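Local coordinates for protein succinylglutamate desuccinylase/aspartoacylase (Shewanella frigidimarina, PDB 3LWU) that binds zinc and is probably a hydrolase acting on ester bonds, a member of the succinylglutamate desuccinylase/aspartoacylase family, at residues 197-209 and 213-225. Sequence-based numbering, arbitrary orientation. Where two conformers were deposited one is given.
Sequences SCKHLYCPEYDID and FFSIPYTLIIPNS
Leu220 lays its CD1 methyl over one face of the Tyr202 ring, CD1 4.0 Å from the ring centroid and displaced toward the rim, a CH-pi contact between side chains that run alongside each other. Ile222 meets the same ring differently: its CG2 lies in the ring plane at the edge, 3.7 Å from Tyr202 CD2, and its CG1, set between backbone N and carbonyl carbon (chi1 71°), is turned to Pro204. Replacing Tyr202 by an alanine would probably leave both methyl groups without their aromatic partner and open a gap beside Leu220 CD1. On the other side of the sheet, with Thr219 and Ile221, Leu201 CD2 reaches Phe214 CD2 of the preceding loop at 4.0 Å, the side chains crossing at about a right angle. Parallel strands 200-204 and 218-222 of the catalytic domain are joined by nearly straight bonds, Leu220 N to Leu201 O (2.7 Å) among them; strand 257-263 runs antiparallel along the other edge of 196-204. His200 NE2 hydrogen-bonds an unidentified molecule, probably from the crystallisation liquor, to which Tyr202 OH bonds weakly. This is consistent with the strand pair holding the polar ends of His200 and Tyr202 near the zinc site of His63, Glu66 and His192.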
ATOM      1  N   SER A 197       0.208  20.999  -9.504  1.00 17.46           N
ATOM      2  CA  SER A 197       0.943  21.375 -10.697  1.00 16.81           C
ATOM      3  C   SER A 197       0.206  22.355 -11.562  1.00 17.58           C
ATOM      4  O   SER A 197      -1.020  22.352 -11.586  1.00 18.10           O
ATOM      5  CB  SER A 197       1.236  20.109 -11.511  1.00 17.02           C
ATOM      6  OG  SER A 197       1.918  20.415 -12.704  1.00 14.94           O
ATOM      7  N   CYS A 198       0.957  23.194 -12.272  1.00 17.42           N
ATOM      8  CA  CYS A 198       0.385  24.085 -13.271  1.00 18.92           C
ATOM      9  C   CYS A 198       0.450  23.361 -14.636  1.00 19.27           C
ATOM     10  O   CYS A 198       0.993  22.227 -14.719  1.00 21.61           O
ATOM     11  CB  CYS A 198       1.165  25.412 -13.320  1.00 18.67           C
ATOM     12  SG  CYS A 198       2.845  25.300 -14.059  1.00 21.56           S
ATOM     13  N   LYS A 199      -0.063  23.987 -15.690  1.00 17.46           N
ATOM     14  CA  LYS A 199      -0.098  23.340 -16.986  1.00 17.01           C
ATOM     15  C   LYS A 199       1.259  23.480 -17.615  1.00 16.36           C
ATOM     16  O   LYS A 199       1.822  24.569 -17.626  1.00 16.78           O
ATOM     17  CB  LYS A 199      -1.159  23.944 -17.899  1.00 17.30           C
ATOM     18  CG  LYS A 199      -2.603  23.731 -17.428  1.00 17.71           C
ATOM     19  CD  LYS A 199      -3.593  24.376 -18.362  1.00 19.41           C
ATOM     20  CE  LYS A 199      -4.972  24.445 -17.746  1.00 20.35           C
ATOM     21  NZ  LYS A 199      -5.984  24.834 -18.745  1.00 20.71           N
ATOM     22  N   HIS A 200       1.801  22.377 -18.122  1.00 15.27           N
ATOM     23  CA  HIS A 200       3.043  22.437 -18.859  1.00 14.32           C
ATOM     24  C   HIS A 200       3.097  21.381 -19.966  1.00 14.44           C
ATOM     25  O   HIS A 200       2.272  20.528 -20.008  1.00 15.16           O
ATOM     26  CB  HIS A 200       4.260  22.385 -17.898  1.00 14.76           C
ATOM     27  CG  HIS A 200       4.319  21.182 -17.000  1.00 12.33           C
ATOM     28  ND1 HIS A 200       3.460  20.990 -15.939  1.00 11.23           N
ATOM     29  CD2 HIS A 200       5.198  20.146 -16.960  1.00 15.19           C
ATOM     30  CE1 HIS A 200       3.764  19.862 -15.317  1.00 13.99           C
ATOM     31  NE2 HIS A 200       4.834  19.335 -15.903  1.00 12.79           N
ATOM     32  N   LEU A 201       4.060  21.458 -20.864  1.00 14.59           N
ATOM     33  CA  LEU A 201       4.125  20.581 -22.022  1.00 15.29           C
ATOM     34  C   LEU A 201       5.548  20.035 -22.249  1.00 15.35           C
ATOM     35  O   LEU A 201       6.508  20.717 -22.030  1.00 14.17           O
ATOM     36  CB  LEU A 201       3.718  21.406 -23.249  1.00 16.03           C
ATOM     37  CG  LEU A 201       3.905  20.921 -24.686  1.00 15.88           C
ATOM     38  CD1 LEU A 201       2.980  19.751 -24.911  1.00 18.95           C
ATOM     39  CD2 LEU A 201       3.595  22.026 -25.655  1.00 17.27           C
ATOM     40  N   TYR A 202       5.663  18.796 -22.681  1.00 16.65           N
ATOM     41  CA  TYR A 202       6.941  18.239 -23.085  1.00 18.89           C
ATOM     42  C   TYR A 202       6.927  18.217 -24.601  1.00 19.65           C
ATOM     43  O   TYR A 202       6.044  17.591 -25.190  1.00 20.74           O
ATOM     44  CB  TYR A 202       7.078  16.824 -22.581  1.00 19.00           C
ATOM     45  CG  TYR A 202       7.499  16.710 -21.148  1.00 20.61           C
ATOM     46  CD1 TYR A 202       6.558  16.674 -20.132  1.00 23.48           C
ATOM     47  CD2 TYR A 202       8.837  16.619 -20.793  1.00 24.00           C
ATOM     48  CE1 TYR A 202       6.917  16.542 -18.822  1.00 22.54           C
ATOM     49  CE2 TYR A 202       9.208  16.496 -19.450  1.00 24.76           C
ATOM     50  CZ  TYR A 202       8.228  16.474 -18.480  1.00 24.56           C
ATOM     51  OH  TYR A 202       8.545  16.340 -17.151  1.00 27.43           O
ATOM     52  N   CYS A 203       7.883  18.887 -25.223  1.00 20.53           N
ATOM     53  CA  CYS A 203       7.901  19.075 -26.688  1.00 21.18           C
ATOM     54  C   CYS A 203       9.279  18.806 -27.235  1.00 22.28           C
ATOM     55  O   CYS A 203      10.227  19.457 -26.829  1.00 23.39           O
ATOM     56  CB  CYS A 203       7.529  20.517 -26.985  1.00 20.51           C
ATOM     57  SG  CYS A 203       7.340  20.971 -28.711  1.00 21.72           S
ATOM     58  N   PRO A 204       9.419  17.860 -28.168  1.00 23.44           N
ATOM     59  CA  PRO A 204      10.757  17.743 -28.746  1.00 23.23           C
ATOM     60  C   PRO A 204      11.267  18.994 -29.467  1.00 23.77           C
ATOM     61  O   PRO A 204      10.495  19.798 -30.012  1.00 22.66           O
ATOM     62  CB  PRO A 204      10.619  16.582 -29.733  1.00 23.70           C
ATOM     63  CG  PRO A 204       9.159  16.413 -29.952  1.00 23.49           C
ATOM     64  CD  PRO A 204       8.503  16.833 -28.697  1.00 23.50           C
ATOM     65  N   GLU A 205      12.591  19.125 -29.447  1.00 24.11           N
ATOM     66  CA  GLU A 205      13.312  20.263 -29.992  1.00 25.20           C
ATOM     67  C   GLU A 205      12.857  20.564 -31.416  1.00 24.70           C
ATOM     68  O   GLU A 205      12.600  21.733 -31.760  1.00 23.68           O
ATOM     69  CB  GLU A 205      14.828  19.940 -29.982  1.00 26.41           C
ATOM     70  CG  GLU A 205      15.816  21.023 -29.471  1.00 30.87           C
ATOM     71  CD  GLU A 205      17.112  20.405 -28.822  1.00 35.73           C
ATOM     72  OE1 GLU A 205      17.136  19.986 -27.612  1.00 33.73           O
ATOM     73  OE2 GLU A 205      18.115  20.343 -29.565  1.00 41.91           O
ATOM     74  N   TYR A 206      12.752  19.517 -32.238  1.00 24.00           N
ATOM     75  CA  TYR A 206      12.414  19.705 -33.648  1.00 24.30           C
ATOM     76  C   TYR A 206      11.019  20.272 -33.878  1.00 23.69           C
ATOM     77  O   TYR A 206      10.728  20.713 -34.973  1.00 24.17           O
ATOM     78  CB  TYR A 206      12.592  18.413 -34.480  1.00 24.54           C
ATOM     79  CG  TYR A 206      11.534  17.347 -34.247  1.00 26.09           C
ATOM     80  CD1 TYR A 206      10.306  17.361 -34.946  1.00 28.45           C
ATOM     81  CD2 TYR A 206      11.756  16.298 -33.331  1.00 25.75           C
ATOM     82  CE1 TYR A 206       9.316  16.337 -34.701  1.00 28.65           C
ATOM     83  CE2 TYR A 206      10.814  15.281 -33.109  1.00 25.10           C
ATOM     84  CZ  TYR A 206       9.601  15.294 -33.773  1.00 25.95           C
ATOM     85  OH  TYR A 206       8.686  14.287 -33.495  1.00 23.91           O
ATOM     86  N   ASP A 207      10.171  20.277 -32.863  1.00 23.40           N
ATOM     87  CA  ASP A 207       8.760  20.628 -33.027  1.00 23.62           C
ATOM     88  C   ASP A 207       8.344  21.757 -32.103  1.00 23.29           C
ATOM     89  O   ASP A 207       7.183  21.902 -31.774  1.00 22.70           O
ATOM     90  CB  ASP A 207       7.900  19.399 -32.757  1.00 23.42           C
ATOM     91  CG  ASP A 207       6.744  19.260 -33.741  1.00 27.16           C
ATOM     92  OD1 ASP A 207       6.437  20.215 -34.533  1.00 29.36           O
ATOM     93  OD2 ASP A 207       6.143  18.165 -33.740  1.00 31.63           O
ATOM     94  N   ILE A 208       9.300  22.593 -31.723  1.00 23.30           N
ATOM     95  CA  ILE A 208       9.044  23.661 -30.779  1.00 23.45           C
ATOM     96  C   ILE A 208       7.972  24.612 -31.313  1.00 23.39           C
ATOM     97  O   ILE A 208       7.176  25.149 -30.549  1.00 23.22           O
ATOM     98  CB  ILE A 208      10.370  24.397 -30.404  1.00 23.82           C
ATOM     99  CG1 ILE A 208      10.159  25.277 -29.169  1.00 25.80           C
ATOM    100  CG2 ILE A 208      10.937  25.201 -31.597  1.00 23.00           C
ATOM    101  CD1 ILE A 208       9.531  24.502 -27.918  1.00 21.39           C
ATOM    102  N   ASP A 209       7.934  24.763 -32.633  1.00 23.79           N
ATOM    103  CA  ASP A 209       6.904  25.529 -33.362  0.50 23.98           C
ATOM    104  C   ASP A 209       5.484  25.172 -32.929  1.00 23.61           C
ATOM    105  O   ASP A 209       4.575  26.019 -32.855  1.00 24.15           O
ATOM    106  CB  ASP A 209       7.038  25.225 -34.868  0.50 24.10           C
ATOM    107  CG  ASP A 209       5.968  25.893 -35.712  0.50 24.64           C
ATOM    108  OD1 ASP A 209       6.147  27.092 -36.013  0.50 25.82           O
ATOM    109  OD2 ASP A 209       4.968  25.230 -36.085  0.50 24.43           O
ATOM    110  N   PHE A 213       0.514  26.542 -30.174  1.00 19.56           N
ATOM    111  CA  PHE A 213      -0.884  26.260 -30.510  1.00 18.31           C
ATOM    112  C   PHE A 213      -1.671  25.727 -29.336  1.00 18.32           C
ATOM    113  O   PHE A 213      -2.879  25.960 -29.242  1.00 17.89           O
ATOM    114  CB  PHE A 213      -0.962  25.316 -31.700  1.00 18.47           C
ATOM    115  CG  PHE A 213      -0.469  25.938 -32.978  1.00 18.70           C
ATOM    116  CD1 PHE A 213      -1.309  26.732 -33.737  1.00 19.48           C
ATOM    117  CD2 PHE A 213       0.849  25.788 -33.374  1.00 19.18           C
ATOM    118  CE1 PHE A 213      -0.869  27.343 -34.887  1.00 19.27           C
ATOM    119  CE2 PHE A 213       1.302  26.387 -34.533  1.00 19.56           C
ATOM    120  CZ  PHE A 213       0.435  27.171 -35.289  1.00 20.40           C
ATOM    121  N   PHE A 214      -0.987  25.026 -28.436  1.00 17.29           N
ATOM    122  CA  PHE A 214      -1.618  24.534 -27.246  1.00 17.60           C
ATOM    123  C   PHE A 214      -1.826  25.683 -26.288  1.00 18.12           C
ATOM    124  O   PHE A 214      -1.234  26.755 -26.471  1.00 17.64           O
ATOM    125  CB  PHE A 214      -0.787  23.420 -26.616  1.00 17.77           C
ATOM    126  CG  PHE A 214      -0.610  22.229 -27.506  1.00 17.26           C
ATOM    127  CD1 PHE A 214      -1.621  21.322 -27.664  1.00 18.10           C
ATOM    128  CD2 PHE A 214       0.573  22.033 -28.208  1.00 20.74           C
ATOM    129  CE1 PHE A 214      -1.466  20.204 -28.493  1.00 17.87           C
ATOM    130  CE2 PHE A 214       0.727  20.921 -29.038  1.00 20.34           C
ATOM    131  CZ  PHE A 214      -0.283  20.010 -29.161  1.00 18.01           C
ATOM    132  N   SER A 215      -2.705  25.488 -25.300  1.00 17.87           N
ATOM    133  CA  SER A 215      -3.029  26.553 -24.333  1.00 17.60           C
ATOM    134  C   SER A 215      -2.217  26.294 -23.068  1.00 18.13           C
ATOM    135  O   SER A 215      -2.759  26.065 -21.998  1.00 17.74           O
ATOM    136  CB  SER A 215      -4.524  26.558 -24.038  1.00 17.80           C
ATOM    137  OG  SER A 215      -5.280  26.814 -25.211  1.00 18.03           O
ATOM    138  N   ILE A 216      -0.895  26.268 -23.224  1.00 18.19           N
ATOM    139  CA  ILE A 216      -0.015  25.793 -22.171  1.00 18.02           C
ATOM    140  C   ILE A 216       1.088  26.817 -21.916  1.00 18.53           C
ATOM    141  O   ILE A 216       1.905  27.091 -22.800  1.00 18.34           O
ATOM    142  CB  ILE A 216       0.545  24.393 -22.495  1.00 18.21           C
ATOM    143  CG1 ILE A 216      -0.602  23.370 -22.486  1.00 18.33           C
ATOM    144  CG2 ILE A 216       1.576  23.964 -21.420  1.00 18.01           C
ATOM    145  CD1 ILE A 216      -0.221  21.963 -22.825  1.00 19.45           C
ATOM    146  N   PRO A 217       1.112  27.407 -20.708  1.00 19.59           N
ATOM    147  CA  PRO A 217       2.078  28.484 -20.490  1.00 20.08           C
ATOM    148  C   PRO A 217       3.546  28.049 -20.499  1.00 20.16           C
ATOM    149  O   PRO A 217       4.390  28.818 -20.940  1.00 20.51           O
ATOM    150  CB  PRO A 217       1.688  29.037 -19.119  1.00 20.46           C
ATOM    151  CG  PRO A 217       0.286  28.580 -18.907  1.00 21.35           C
ATOM    152  CD  PRO A 217       0.210  27.252 -19.553  1.00 19.22           C
ATOM    153  N   TYR A 218       3.854  26.841 -20.050  1.00 19.35           N
ATOM    154  CA  TYR A 218       5.233  26.420 -19.925  1.00 18.57           C
ATOM    155  C   TYR A 218       5.518  25.132 -20.671  1.00 18.54           C
ATOM    156  O   TYR A 218       4.881  24.111 -20.435  1.00 18.11           O
ATOM    157  CB  TYR A 218       5.642  26.295 -18.434  1.00 18.63           C
ATOM    158  CG  TYR A 218       5.484  27.579 -17.692  1.00 18.43           C
ATOM    159  CD1 TYR A 218       6.425  28.579 -17.824  1.00 18.67           C
ATOM    160  CD2 TYR A 218       4.363  27.830 -16.898  1.00 19.79           C
ATOM    161  CE1 TYR A 218       6.278  29.789 -17.184  1.00 19.50           C
ATOM    162  CE2 TYR A 218       4.198  29.085 -16.270  1.00 20.26           C
ATOM    163  CZ  TYR A 218       5.158  30.031 -16.417  1.00 20.32           C
ATOM    164  OH  TYR A 218       5.061  31.262 -15.805  1.00 24.63           O
ATOM    165  N   THR A 219       6.534  25.194 -21.529  1.00 18.70           N
ATOM    166  CA  THR A 219       6.999  24.078 -22.340  1.00 19.08           C
ATOM    167  C   THR A 219       8.455  23.685 -22.011  1.00 19.73           C
ATOM    168  O   THR A 219       9.347  24.530 -21.958  1.00 18.81           O
ATOM    169  CB  THR A 219       6.980  24.467 -23.834  1.00 18.82           C
ATOM    170  OG1 THR A 219       5.647  24.800 -24.210  1.00 17.78           O
ATOM    171  CG2 THR A 219       7.497  23.328 -24.713  1.00 19.25           C
ATOM    172  N   LEU A 220       8.669  22.389 -21.827  1.00 20.19           N
ATOM    173  CA  LEU A 220       9.991  21.805 -21.697  1.00 21.79           C
ATOM    174  C   LEU A 220      10.437  21.272 -23.064  1.00 21.93           C
ATOM    175  O   LEU A 220       9.744  20.462 -23.678  1.00 22.18           O
ATOM    176  CB  LEU A 220       9.958  20.657 -20.689  1.00 21.67           C
ATOM    177  CG  LEU A 220       9.663  21.168 -19.284  1.00 24.64           C
ATOM    178  CD1 LEU A 220       8.973  20.124 -18.426  1.00 26.18           C
ATOM    179  CD2 LEU A 220      10.923  21.673 -18.650  1.00 25.52           C
ATOM    180  N   ILE A 221      11.588  21.723 -23.527  1.00 22.63           N
ATOM    181  CA  ILE A 221      12.097  21.353 -24.829  1.00 23.51           C
ATOM    182  C   ILE A 221      12.994  20.178 -24.620  1.00 24.31           C
ATOM    183  O   ILE A 221      14.021  20.312 -23.989  1.00 24.85           O
ATOM    184  CB  ILE A 221      12.897  22.512 -25.484  1.00 23.54           C
ATOM    185  CG1 ILE A 221      12.044  23.788 -25.492  1.00 24.39           C
ATOM    186  CG2 ILE A 221      13.288  22.132 -26.878  1.00 23.36           C
ATOM    187  CD1 ILE A 221      12.764  25.047 -25.982  1.00 24.97           C
ATOM    188  N   ILE A 222      12.607  19.020 -25.136  1.00 25.62           N
ATOM    189  CA  ILE A 222      13.344  17.791 -24.890  1.00 26.20           C
ATOM    190  C   ILE A 222      14.211  17.378 -26.110  1.00 27.63           C
ATOM    191  O   ILE A 222      13.871  17.668 -27.251  1.00 27.50           O
ATOM    192  CB  ILE A 222      12.407  16.663 -24.411  1.00 26.39           C
ATOM    193  CG1 ILE A 222      11.493  16.152 -25.521  1.00 26.33           C
ATOM    194  CG2 ILE A 222      11.531  17.163 -23.235  1.00 24.59           C
ATOM    195  CD1 ILE A 222      10.523  15.052 -25.061  1.00 23.51           C
ATOM    196  N   PRO A 223      15.361  16.736 -25.857  1.00 29.30           N
ATOM    197  CA  PRO A 223      16.212  16.265 -26.947  1.00 30.76           C
ATOM    198  C   PRO A 223      15.750  14.917 -27.522  1.00 32.51           C
ATOM    199  O   PRO A 223      14.698  14.377 -27.132  1.00 32.61           O
ATOM    200  CB  PRO A 223      17.573  16.100 -26.257  1.00 30.33           C
ATOM    201  CG  PRO A 223      17.205  15.622 -24.876  1.00 30.49           C
ATOM    202  CD  PRO A 223      15.914  16.356 -24.535  1.00 29.51           C
ATOM    203  N   ASN A 224      16.554  14.402 -28.447  1.00 34.57           N
ATOM    204  CA  ASN A 224      16.353  13.120 -29.109  1.00 36.11           C
ATOM    205  C   ASN A 224      16.928  12.002 -28.254  1.00 37.02           C
ATOM    206  O   ASN A 224      18.088  11.648 -28.391  1.00 37.50           O
ATOM    207  CB  ASN A 224      17.089  13.122 -30.444  1.00 36.60           C
ATOM    208  CG  ASN A 224      16.826  11.864 -31.244  1.00 38.84           C
ATOM    209  OD1 ASN A 224      15.999  11.014 -30.833  1.00 41.15           O
ATOM    210  ND2 ASN A 224      17.492  11.741 -32.405  1.00 38.60           N
ATOM    211  N   SER A 225      16.118  11.455 -27.370  1.00 37.98           N
ATOM    212  CA  SER A 225      16.643  10.590 -26.348  1.00 39.04           C
ATOM    213  C   SER A 225      15.526   9.683 -25.874  1.00 38.98           C
ATOM    214  O   SER A 225      14.443  10.178 -25.565  1.00 39.17           O
ATOM    215  CB  SER A 225      17.162  11.456 -25.187  1.00 39.50           C
ATOM    216  OG  SER A 225      18.066  10.737 -24.392  1.00 41.06           O
TER
HETATM  217  O   HOH W   1      -4.868  26.891 -20.362  1.00 21.44           O
HETATM  218  O   HOH W   2      16.371  19.896 -24.676  1.00 24.12           O